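Local coordinates for protein thiosulfate reductase (Thermus thermophilus, PDB 2VPZ) that probably reduces inorganic sulfur compounds such as thiosulfate or polysulfide, using molybdenum held by molybdopterin guanine dinucleotide together with a 4Fe-4S cluster, at residues A[469-474]-A[716-721]; A[675-680]-A[700-705]; A[67-70]-A[76-79]. One frame throughout, in Å; residues are numbered along the deposited sequence.

Contact 1 of 3, residues A[469-474]-A[716-721]. With MGD (2-amino-5,6-dimercapto-7-methyl-3,7,8a,9-tetrahydro-8-oxa-1,3,9,10-tetraaza-anthracen-4-one guanosine dinucleotide), chain H.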
loop_
_atom_site.group_PDB
_atom_site.type_symbol
_atom_site.label_atom_id
_atom_site.label_comp_id
_atom_site.label_asym_id
_atom_site.label_seq_id
_atom_site.Cartn_x
_atom_site.Cartn_y
_atom_site.Cartn_z
ATOM N N PRO A 469 -34.528 33.694 14.986
ATOM C CA PRO A 469 -35.715 34.146 14.255
ATOM C C PRO A 469 -35.938 33.268 13.017
ATOM O O PRO A 469 -35.621 33.663 11.892
ATOM C CB PRO A 469 -35.408 35.597 13.889
ATOM C CG PRO A 469 -33.902 35.674 13.861
ATOM C CD PRO A 469 -33.436 34.684 14.927
ATOM N N GLN A 470 -36.466 32.066 13.258
ATOM C CA GLN A 470 -36.764 31.074 12.211
ATOM C C GLN A 470 -37.992 31.471 11.377
ATOM O O GLN A 470 -38.658 32.441 11.712
ATOM C CB GLN A 470 -37.009 29.740 12.859
ATOM C CG GLN A 470 -35.843 29.168 13.602
ATOM C CD GLN A 470 -35.367 27.879 12.967
ATOM O OE1 GLN A 470 -34.419 27.233 13.421
ATOM N NE2 GLN A 470 -36.056 27.498 11.884
ATOM N N GLU A 471 -38.326 30.709 10.339
ATOM C CA GLU A 471 -39.501 31.079 9.551
ATOM C C GLU A 471 -40.857 30.887 10.272
ATOM O O GLU A 471 -41.822 31.589 9.951
ATOM C CB GLU A 471 -39.573 30.362 8.179
ATOM C CG GLU A 471 -40.788 30.825 7.381
ATOM C CD GLU A 471 -41.194 29.869 6.283
ATOM O OE1 GLU A 471 -42.114 30.212 5.503
ATOM O OE2 GLU A 471 -40.596 28.774 6.212
ATOM N N HIS A 472 -40.968 29.979 11.234
ATOM C CA HIS A 472 -42.248 29.767 11.967
ATOM C C HIS A 472 -42.368 30.568 13.300
ATOM O O HIS A 472 -43.414 30.546 13.924
ATOM C CB HIS A 472 -42.474 28.316 12.378
ATOM C CG HIS A 472 -41.677 27.891 13.542
ATOM N ND1 HIS A 472 -42.139 27.880 14.813
ATOM C CD2 HIS A 472 -40.377 27.626 13.629
ATOM C CE1 HIS A 472 -41.157 27.620 15.646
ATOM N NE2 HIS A 472 -40.063 27.457 14.943
ATOM N N VAL A 473 -41.293 31.204 13.760
ATOM C CA VAL A 473 -41.324 32.011 14.987
ATOM C C VAL A 473 -41.884 33.420 14.634
ATOM O O VAL A 473 -42.598 34.056 15.434
ATOM C CB VAL A 473 -39.889 32.175 15.647
ATOM C CG1 VAL A 473 -39.933 33.143 16.840
ATOM C CG2 VAL A 473 -39.328 30.795 16.076
ATOM N N MET A 474 -41.574 33.888 13.431
ATOM C CA MET A 474 -42.022 35.178 12.931
ATOM C C MET A 474 -43.456 35.180 12.338
ATOM O O MET A 474 -43.817 36.038 11.532
ATOM C CB MET A 474 -40.997 35.783 11.945
ATOM C CG MET A 474 -39.522 35.696 12.400
ATOM S SD MET A 474 -39.226 36.403 14.057
ATOM C CE MET A 474 -39.543 38.193 13.747
ATOM N N ASP A 716 -36.407 19.107 2.475
ATOM C CA ASP A 716 -37.130 17.847 2.223
ATOM C C ASP A 716 -38.624 17.962 2.640
ATOM O O ASP A 716 -39.529 17.500 1.909
ATOM C CB ASP A 716 -36.443 16.629 2.911
ATOM C CG ASP A 716 -36.575 16.607 4.451
ATOM O OD1 ASP A 716 -36.202 17.593 5.116
ATOM O OD2 ASP A 716 -37.036 15.577 4.982
ATOM N N ASN A 717 -38.864 18.614 3.784
ATOM C CA ASN A 717 -40.212 18.860 4.362
ATOM C C ASN A 717 -41.137 19.695 3.457
ATOM O O ASN A 717 -42.344 19.454 3.413
ATOM C CB ASN A 717 -40.127 19.563 5.721
ATOM C CG ASN A 717 -41.399 19.396 6.529
ATOM O OD1 ASN A 717 -41.986 20.362 7.029
ATOM N ND2 ASN A 717 -41.830 18.155 6.660
ATOM N N TYR A 718 -40.594 20.697 2.768
ATOM C CA TYR A 718 -41.431 21.473 1.854
ATOM C C TYR A 718 -41.824 20.610 0.641
ATOM O O TYR A 718 -42.748 20.953 -0.095
ATOM C CB TYR A 718 -40.755 22.760 1.378
ATOM C CG TYR A 718 -41.032 23.961 2.259
ATOM C CD1 TYR A 718 -40.340 24.135 3.444
ATOM C CD2 TYR A 718 -41.994 24.921 1.909
ATOM C CE1 TYR A 718 -40.581 25.230 4.268
ATOM C CE2 TYR A 718 -42.250 26.031 2.734
ATOM C CZ TYR A 718 -41.531 26.178 3.916
ATOM O OH TYR A 718 -41.730 27.256 4.750
ATOM N N LEU A 719 -41.148 19.488 0.436
ATOM C CA LEU A 719 -41.480 18.609 -0.691
ATOM C C LEU A 719 -42.370 17.466 -0.249
ATOM O O LEU A 719 -42.941 16.762 -1.077
ATOM C CB LEU A 719 -40.218 18.029 -1.327
ATOM C CG LEU A 719 -39.400 18.965 -2.197
ATOM C CD1 LEU A 719 -37.942 18.512 -2.291
ATOM C CD2 LEU A 719 -40.038 19.022 -3.578
ATOM N N GLN A 720 -42.442 17.263 1.066
ATOM C CA GLN A 720 -43.255 16.194 1.653
ATOM C C GLN A 720 -44.657 16.748 1.915
ATOM O O GLN A 720 -45.053 17.121 3.018
ATOM C CB GLN A 720 -42.561 15.628 2.912
ATOM C CG GLN A 720 -41.381 14.696 2.554
ATOM C CD GLN A 720 -40.155 14.808 3.473
ATOM O OE1 GLN A 720 -40.022 15.759 4.251
ATOM N NE2 GLN A 720 -39.232 13.836 3.357
ATOM N N THR A 721 -45.389 16.803 0.821
ATOM C CA THR A 721 -46.727 17.330 0.774
ATOM C C THR A 721 -47.792 16.358 1.330
ATOM O O THR A 721 -48.728 16.779 2.014
ATOM C CB THR A 721 -47.046 17.747 -0.698
ATOM O OG1 THR A 721 -46.826 19.133 -0.871
ATOM C CG2 THR A 721 -48.461 17.347 -1.073
HETATM P PB MGD H . -35.259 21.345 14.912
HETATM O O1B MGD H . -35.292 21.588 13.434
HETATM O O2B MGD H . -33.941 21.305 15.622
HETATM O O3B MGD H . -36.218 20.060 15.098
HETATM O O3A MGD H . -37.797 18.129 15.353
HETATM P PA MGD H . -37.393 19.500 16.063
HETATM O O1A MGD H . -36.691 19.386 17.407
HETATM O O2A MGD H . -38.573 20.392 15.908
HETATM O "O5'" MGD H . -36.074 22.466 15.643
HETATM C "C5'" MGD H . -35.683 22.974 16.919
HETATM C "C4'" MGD H . -36.395 24.317 17.081
HETATM O "O4'" MGD H . -36.131 24.597 18.451
HETATM C "C3'" MGD H . -35.813 25.465 16.298
HETATM O "O3'" MGD H . -36.872 26.421 16.164
HETATM C "C2'" MGD H . -34.711 25.966 17.245
HETATM O "O2'" MGD H . -34.442 27.303 16.912
HETATM C "C1'" MGD H . -35.350 25.819 18.628
HETATM N N9 MGD H . -34.458 25.703 19.843
HETATM C C8 MGD H . -33.266 25.108 19.901
HETATM N N7 MGD H . -32.715 25.123 21.137
HETATM C C5 MGD H . -33.606 25.715 21.961
HETATM C C6 MGD H . -33.723 26.036 23.453
HETATM O O6 MGD H . -32.783 25.789 24.289
HETATM N N1 MGD H . -34.890 26.647 23.843
HETATM C C2 MGD H . -35.916 26.969 22.995
HETATM N N2 MGD H . -37.068 27.583 23.406
HETATM N N3 MGD H . -35.836 26.670 21.692
HETATM C C4 MGD H . -34.751 26.082 21.088
HETATM C C10 MGD H . -37.119 16.870 15.650
HETATM C C11 MGD H . -37.921 15.774 15.033
HETATM O O11 MGD H . -38.254 16.230 13.721
HETATM C C12 MGD H . -37.316 14.420 14.989
HETATM S S12 MGD H . -36.611 13.694 16.372
HETATM C C13 MGD H . -37.357 13.660 13.894
HETATM S S13 MGD H . -36.676 12.154 13.708
HETATM C C14 MGD H . -38.026 13.971 12.669
HETATM N N15 MGD H . -37.004 14.147 11.598
HETATM C C16 MGD H . -37.511 14.666 10.431
HETATM C C17 MGD H . -36.987 14.465 9.077
HETATM O O17 MGD H . -35.931 13.790 8.887
HETATM N N18 MGD H . -37.663 14.999 8.058
HETATM C C19 MGD H . -38.792 15.716 8.211
HETATM N N19 MGD H . -39.424 16.309 7.153
HETATM N N20 MGD H . -39.324 15.898 9.422
HETATM C C21 MGD H . -38.756 15.448 10.536
HETATM N N22 MGD H . -39.294 15.721 11.730
HETATM C C23 MGD H . -38.865 15.174 12.972
#

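Contact 2 of 3, residues A[675-680]-A[700-705]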
loop_
_atom_site.group_PDB
_atom_site.type_symbol
_atom_site.label_atom_id
_atom_site.label_comp_id
_atom_site.label_asym_id
_atom_site.label_seq_id
_atom_site.Cartn_x
_atom_site.Cartn_y
_atom_site.Cartn_z
ATOM N N VAL A 675 -44.825 21.286 -6.128
ATOM C CA VAL A 675 -43.994 22.124 -5.261
ATOM C C VAL A 675 -42.496 21.982 -5.665
ATOM O O VAL A 675 -41.983 20.859 -5.854
ATOM C CB VAL A 675 -44.185 21.801 -3.704
ATOM C CG1 VAL A 675 -43.311 22.722 -2.851
ATOM C CG2 VAL A 675 -45.673 21.974 -3.302
ATOM N N LYS A 676 -41.833 23.135 -5.862
ATOM C CA LYS A 676 -40.409 23.282 -6.238
ATOM C C LYS A 676 -39.559 23.622 -5.010
ATOM O O LYS A 676 -39.982 24.446 -4.197
ATOM C CB LYS A 676 -40.215 24.430 -7.241
ATOM C CG LYS A 676 -40.322 24.108 -8.700
ATOM C CD LYS A 676 -40.854 25.322 -9.463
ATOM C CE LYS A 676 -41.054 25.040 -10.947
ATOM N NZ LYS A 676 -39.776 25.159 -11.735
ATOM N N GLU A 677 -38.373 23.032 -4.887
ATOM C CA GLU A 677 -37.502 23.370 -3.765
ATOM C C GLU A 677 -36.111 23.940 -4.192
ATOM O O GLU A 677 -35.309 23.241 -4.834
ATOM C CB GLU A 677 -37.398 22.196 -2.749
ATOM C CG GLU A 677 -38.252 22.440 -1.478
ATOM C CD GLU A 677 -37.865 23.745 -0.771
ATOM O OE1 GLU A 677 -36.685 23.840 -0.368
ATOM O OE2 GLU A 677 -38.709 24.659 -0.647
ATOM N N GLY A 678 -35.940 25.240 -3.864
ATOM C CA GLY A 678 -34.754 26.080 -4.127
ATOM C C GLY A 678 -33.612 25.343 -4.785
ATOM O O GLY A 678 -33.512 24.144 -4.462
ATOM N N PRO A 679 -32.684 25.971 -5.585
ATOM C CA PRO A 679 -31.568 25.228 -6.214
ATOM C C PRO A 679 -30.588 24.433 -5.319
ATOM O O PRO A 679 -30.038 25.012 -4.385
ATOM C CB PRO A 679 -30.869 26.297 -7.086
ATOM C CG PRO A 679 -31.064 27.583 -6.335
ATOM C CD PRO A 679 -32.358 27.397 -5.473
ATOM N N VAL A 680 -30.403 23.138 -5.620
ATOM C CA VAL A 680 -29.504 22.176 -4.901
ATOM C C VAL A 680 -28.409 21.612 -5.799
ATOM O O VAL A 680 -28.636 21.371 -6.990
ATOM C CB VAL A 680 -30.225 20.859 -4.386
ATOM C CG1 VAL A 680 -30.030 20.714 -2.893
ATOM C CG2 VAL A 680 -31.674 20.835 -4.807
ATOM N N GLY A 700 -32.871 24.652 3.081
ATOM C CA GLY A 700 -33.988 25.318 2.420
ATOM C C GLY A 700 -34.770 26.315 3.255
ATOM O O GLY A 700 -35.969 26.509 3.027
ATOM N N HIS A 701 -34.136 26.956 4.230
ATOM C CA HIS A 701 -34.836 27.949 5.070
ATOM C C HIS A 701 -35.276 29.196 4.270
ATOM O O HIS A 701 -34.527 29.645 3.384
ATOM C CB HIS A 701 -33.916 28.485 6.253
ATOM C CG HIS A 701 -33.516 27.498 7.288
ATOM N ND1 HIS A 701 -34.071 27.455 8.532
ATOM C CD2 HIS A 701 -32.599 26.528 7.266
ATOM C CE1 HIS A 701 -33.522 26.487 9.234
ATOM N NE2 HIS A 701 -32.617 25.903 8.481
ATOM N N LYS A 702 -36.486 29.695 4.536
ATOM C CA LYS A 702 -36.914 30.986 3.979
ATOM C C LYS A 702 -37.083 31.771 5.314
ATOM O O LYS A 702 -38.161 31.825 5.902
ATOM C CB LYS A 702 -38.252 30.969 3.226
ATOM C CG LYS A 702 -38.919 29.614 3.084
ATOM C CD LYS A 702 -38.559 28.906 1.777
ATOM C CE LYS A 702 -39.106 27.467 1.731
ATOM N NZ LYS A 702 -38.135 26.499 1.095
ATOM N N ALA A 703 -35.975 32.327 5.816
ATOM C CA ALA A 703 -35.994 33.085 7.068
ATOM C C ALA A 703 -34.842 34.109 6.971
ATOM O O ALA A 703 -33.737 33.863 7.494
ATOM C CB ALA A 703 -35.794 32.104 8.257
ATOM N N PRO A 704 -35.103 35.286 6.328
ATOM C CA PRO A 704 -34.118 36.373 6.151
ATOM C C PRO A 704 -33.332 36.870 7.358
ATOM O O PRO A 704 -32.218 37.383 7.217
ATOM C CB PRO A 704 -34.934 37.528 5.542
ATOM C CG PRO A 704 -36.222 36.910 5.088
ATOM C CD PRO A 704 -36.464 35.771 6.062
ATOM N N LEU A 705 -33.928 36.743 8.531
ATOM C CA LEU A 705 -33.289 37.214 9.751
ATOM C C LEU A 705 -32.182 36.275 10.266
ATOM O O LEU A 705 -31.300 36.721 10.991
ATOM C CB LEU A 705 -34.347 37.578 10.812
ATOM C CG LEU A 705 -35.264 38.783 10.441
ATOM C CD1 LEU A 705 -36.368 38.968 11.504
ATOM C CD2 LEU A 705 -34.438 40.077 10.279
#

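Contact 3 of 3, residues A[67-70]-A[76-79]. With SF4 (iron/sulfur cluster), chain G.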
loop_
_atom_site.group_PDB
_atom_site.type_symbol
_atom_site.label_atom_id
_atom_site.label_comp_id
_atom_site.label_asym_id
_atom_site.label_seq_id
_atom_site.Cartn_x
_atom_site.Cartn_y
_atom_site.Cartn_z
ATOM N N GLY A 67 -16.223 16.348 26.747
ATOM C CA GLY A 67 -16.917 15.271 27.410
ATOM C C GLY A 67 -16.179 14.994 28.723
ATOM O O GLY A 67 -15.182 15.668 28.980
ATOM N N TYR A 68 -16.660 14.100 29.590
ATOM C CA TYR A 68 -15.947 13.702 30.838
ATOM C C TYR A 68 -16.112 12.183 31.137
ATOM O O TYR A 68 -17.181 11.630 30.912
ATOM C CB TYR A 68 -16.241 14.642 32.069
ATOM C CG TYR A 68 -17.633 14.729 32.708
ATOM C CD1 TYR A 68 -17.946 14.049 33.904
ATOM C CD2 TYR A 68 -18.612 15.573 32.165
ATOM C CE1 TYR A 68 -19.212 14.222 34.548
ATOM C CE2 TYR A 68 -19.870 15.750 32.789
ATOM C CZ TYR A 68 -20.168 15.071 33.985
ATOM O OH TYR A 68 -21.397 15.245 34.569
ATOM N N GLU A 69 -15.029 11.555 31.611
ATOM C CA GLU A 69 -14.952 10.121 31.871
ATOM C C GLU A 69 -16.120 9.425 32.639
ATOM O O GLU A 69 -16.847 8.647 32.048
ATOM C CB GLU A 69 -13.527 9.751 32.428
ATOM C CG GLU A 69 -12.301 10.086 31.462
ATOM C CD GLU A 69 -12.038 9.036 30.349
ATOM O OE1 GLU A 69 -12.421 7.860 30.561
ATOM O OE2 GLU A 69 -11.420 9.386 29.294
ATOM N N ALA A 70 -16.375 9.738 33.898
ATOM C CA ALA A 70 -17.507 9.138 34.663
ATOM C C ALA A 70 -18.869 9.149 33.927
ATOM O O ALA A 70 -19.585 8.147 33.926
ATOM C CB ALA A 70 -17.665 9.832 36.064
ATOM N N GLY A 76 -15.636 11.150 28.018
ATOM C CA GLY A 76 -14.474 11.866 27.551
ATOM C C GLY A 76 -14.490 12.419 26.131
ATOM O O GLY A 76 -13.760 13.383 25.821
ATOM N N ARG A 77 -15.306 11.827 25.259
ATOM C CA ARG A 77 -15.492 12.236 23.857
ATOM C C ARG A 77 -16.743 13.134 23.612
ATOM O O ARG A 77 -17.589 13.318 24.503
ATOM C CB ARG A 77 -15.580 11.027 22.903
ATOM C CG ARG A 77 -15.006 9.710 23.389
ATOM C CD ARG A 77 -13.515 9.634 23.141
ATOM N NE ARG A 77 -12.734 10.074 24.293
ATOM C CZ ARG A 77 -12.022 9.270 25.067
ATOM N NH1 ARG A 77 -11.994 7.983 24.798
ATOM N NH2 ARG A 77 -11.344 9.736 26.106
ATOM N N LEU A 78 -16.847 13.661 22.389
ATOM C CA LEU A 78 -17.914 14.543 21.925
ATOM C C LEU A 78 -17.987 14.523 20.377
ATOM O O LEU A 78 -16.946 14.459 19.701
ATOM C CB LEU A 78 -17.675 15.995 22.430
ATOM C CG LEU A 78 -18.789 16.800 23.146
ATOM C CD1 LEU A 78 -19.450 15.935 24.253
ATOM C CD2 LEU A 78 -18.231 18.112 23.750
ATOM N N CYS A 79 -19.198 14.559 19.817
ATOM C CA CYS A 79 -19.392 14.588 18.375
ATOM C C CYS A 79 -19.232 16.052 17.908
ATOM O O CYS A 79 -19.179 16.965 18.736
ATOM C CB CYS A 79 -20.806 14.067 17.986
ATOM S SG CYS A 79 -22.218 15.323 18.091
HETATM FE FE1 SF4 G . -24.324 14.562 22.556
HETATM FE FE2 SF4 G . -23.525 15.212 20.008
HETATM FE FE3 SF4 G . -26.165 15.381 20.754
HETATM FE FE4 SF4 G . -24.374 17.204 21.732
HETATM S S1 SF4 G . -24.962 16.941 19.522
HETATM S S2 SF4 G . -26.014 16.090 22.941
HETATM S S3 SF4 G . -22.511 15.891 21.954
HETATM S S4 SF4 G . -24.897 13.441 20.618
HETATM O O HOH W 1 -14.308 15.656 24.709
#

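Contact 1 of 3, residues A[469-474]-A[716-721]
E471 and Y718 touch although their backbones stand well apart: their CA atoms, the nearest pair between 469-474 and 716-721, are 12.5 Å from each other, and neither segment forms a regular helix or strand. The gap is spanned by two long side chains coming from opposite directions. The first torsion of E471 (-178°) swings CG away from the backbone N, and the extended chain carries OE2 to the rim of the Y718 ring, near its plane. Y718 OH donates to E471 OE2 at 2.4 Å, a hydrogen bond so short that its exact length is doubtful. Carboxylate and ring planes lie within 10° of each other. K453 meets both ends of the pair, in a salt bridge to E471 OE1 and a weak hydrogen bond to Y718 OH; its charge would favour an ionised carboxylate.

The link joins the molybdopterin oxidoreductase family region to the dinucleotide-binding domain, and both segments contribute to one MGD pocket. At the pterin end, D716 OD2 accepts from MGD N18 at 3.2 Å and, weakly, from MGD N19 at 3.3 Å. Q720 OE1 receives a weak bond from MGD N19 at 3.0 Å, while Q720 NE2 links the two side chains, meeting D716 OD2 on the anti side but tilted 26° out of the carboxylate plane. At the guanosine ribose, the H472 ring presents its edge, NE2 lying 3.6 Å from MGD O3'.

Contact 2 of 3, residues A[675-680]-A[700-705]
E677, on strand 676-683 of the mixed six-stranded sheet in the dinucleotide-binding domain (double-psi beta-barrel clan), meets K702 from the loop 700-705 in a salt bridge. The tight part is this pair alone. E677 OE2 lies 2.6 Å from K702 NZ, which approaches its syn side, 16° out of the carboxylate plane. E677 OE1 accepts from the backbone N of S715, so both carboxylate oxygens have a donor; G700 CA is merely near E677 OE1, at 4.2 Å. The polar group is buried on the glutamate side, and Y718 makes a cation-pi contact with K702.

The outer side is much looser. K702 is partly exposed and sits at the margin of the contact, while on the strand K676 is exposed and turns to a different partner, a salt bridge with E742. Only 90 Å² is buried in all, which fits a junction made through one ion pair. Bends at chi2 (-93°) and chi4 (-141°) return the end of the K702 chain toward its own loop: K702 NZ donates a second bond to G700 O at 2.9 Å, lying in the carbonyl plane of G700.

Contact 3 of 3, residues A[67-70]-A[76-79]
The E69 carboxylate and the R77 guanidinium are the flat groups that meet here, their planes turned 65° against each other. Both belong to the 4Fe-4S domain of the molybdopterin oxidoreductase family, in the loop between strand 62-67 and helix 80-84. E69 OE2 approaches R77 NH2 obliquely at 3.2 Å, neither squarely over a face nor squarely at an edge, in a salt bridge at the more open rim of the contact. Y68 leaves the backbone pointing away from 76-79; its ring meets that of Y41, touches V54, and its hydroxyl is hydrogen-bonded to T563.

Here the chain doubles back on itself, the touching parts running in nearly opposite directions. The backbones are close, Y68 CA lying 4.0 Å from G76 CA, and the absence of side chains on G67 and G76 is what permits this. The direct backbone hydrogen bond is a single weak one, G76 N to Y68 O at 3.3 Å, bent to 122°. Two other links supplement it. G67 CA makes a CA-H...O contact with R77 O at 3.6 Å, and a water accepts from G67 N at 2.9 Å while donating to G76 O at 2.6 Å.

Further along, L78 lies between the turn and the cluster: its two methyls pack near G67 N, and CD1 is 3.8 Å from S3 of the cluster. The backbone oxygen of L78 is hydrogen-bonded to a polar side chain of another protein chain, and R77 packs on an aromatic residue of that chain. C79, the last of the four cysteine ligands after C44, C47 and C51, stands at the N-cap of helix 80-84, its side chain capping a backbone N of the helix start. With SG placed between its backbone N and carbonyl carbon (chi1 83°), C79 SG also binds the iron FE2 at 2.3 Å.

Overall arrangement
Along the chain contact 3 closes first, within the 4Fe-4S domain, before contact 1 opens; contact 2 is nested inside the loop that contact 1 closes. Contacts 1 and 2 are neighbours, their centres 9 Å apart, and 700-705 and 716-721 share the long loop between strands 692-696 and 724-725. Y718 lies against both E677 and K702, so the two polar links form one continuous patch where the dinucleotide-binding domain meets the loop after strand 462-466. Contact 3 is separate, its centre 34 Å from that of contact 1 and 36 Å from that of contact 2. Contact 1 supplies MGD-pocket residues, contact 2 backs it with the E677 side chain about 11 Å from MGD, and contact 3 lies at the cluster.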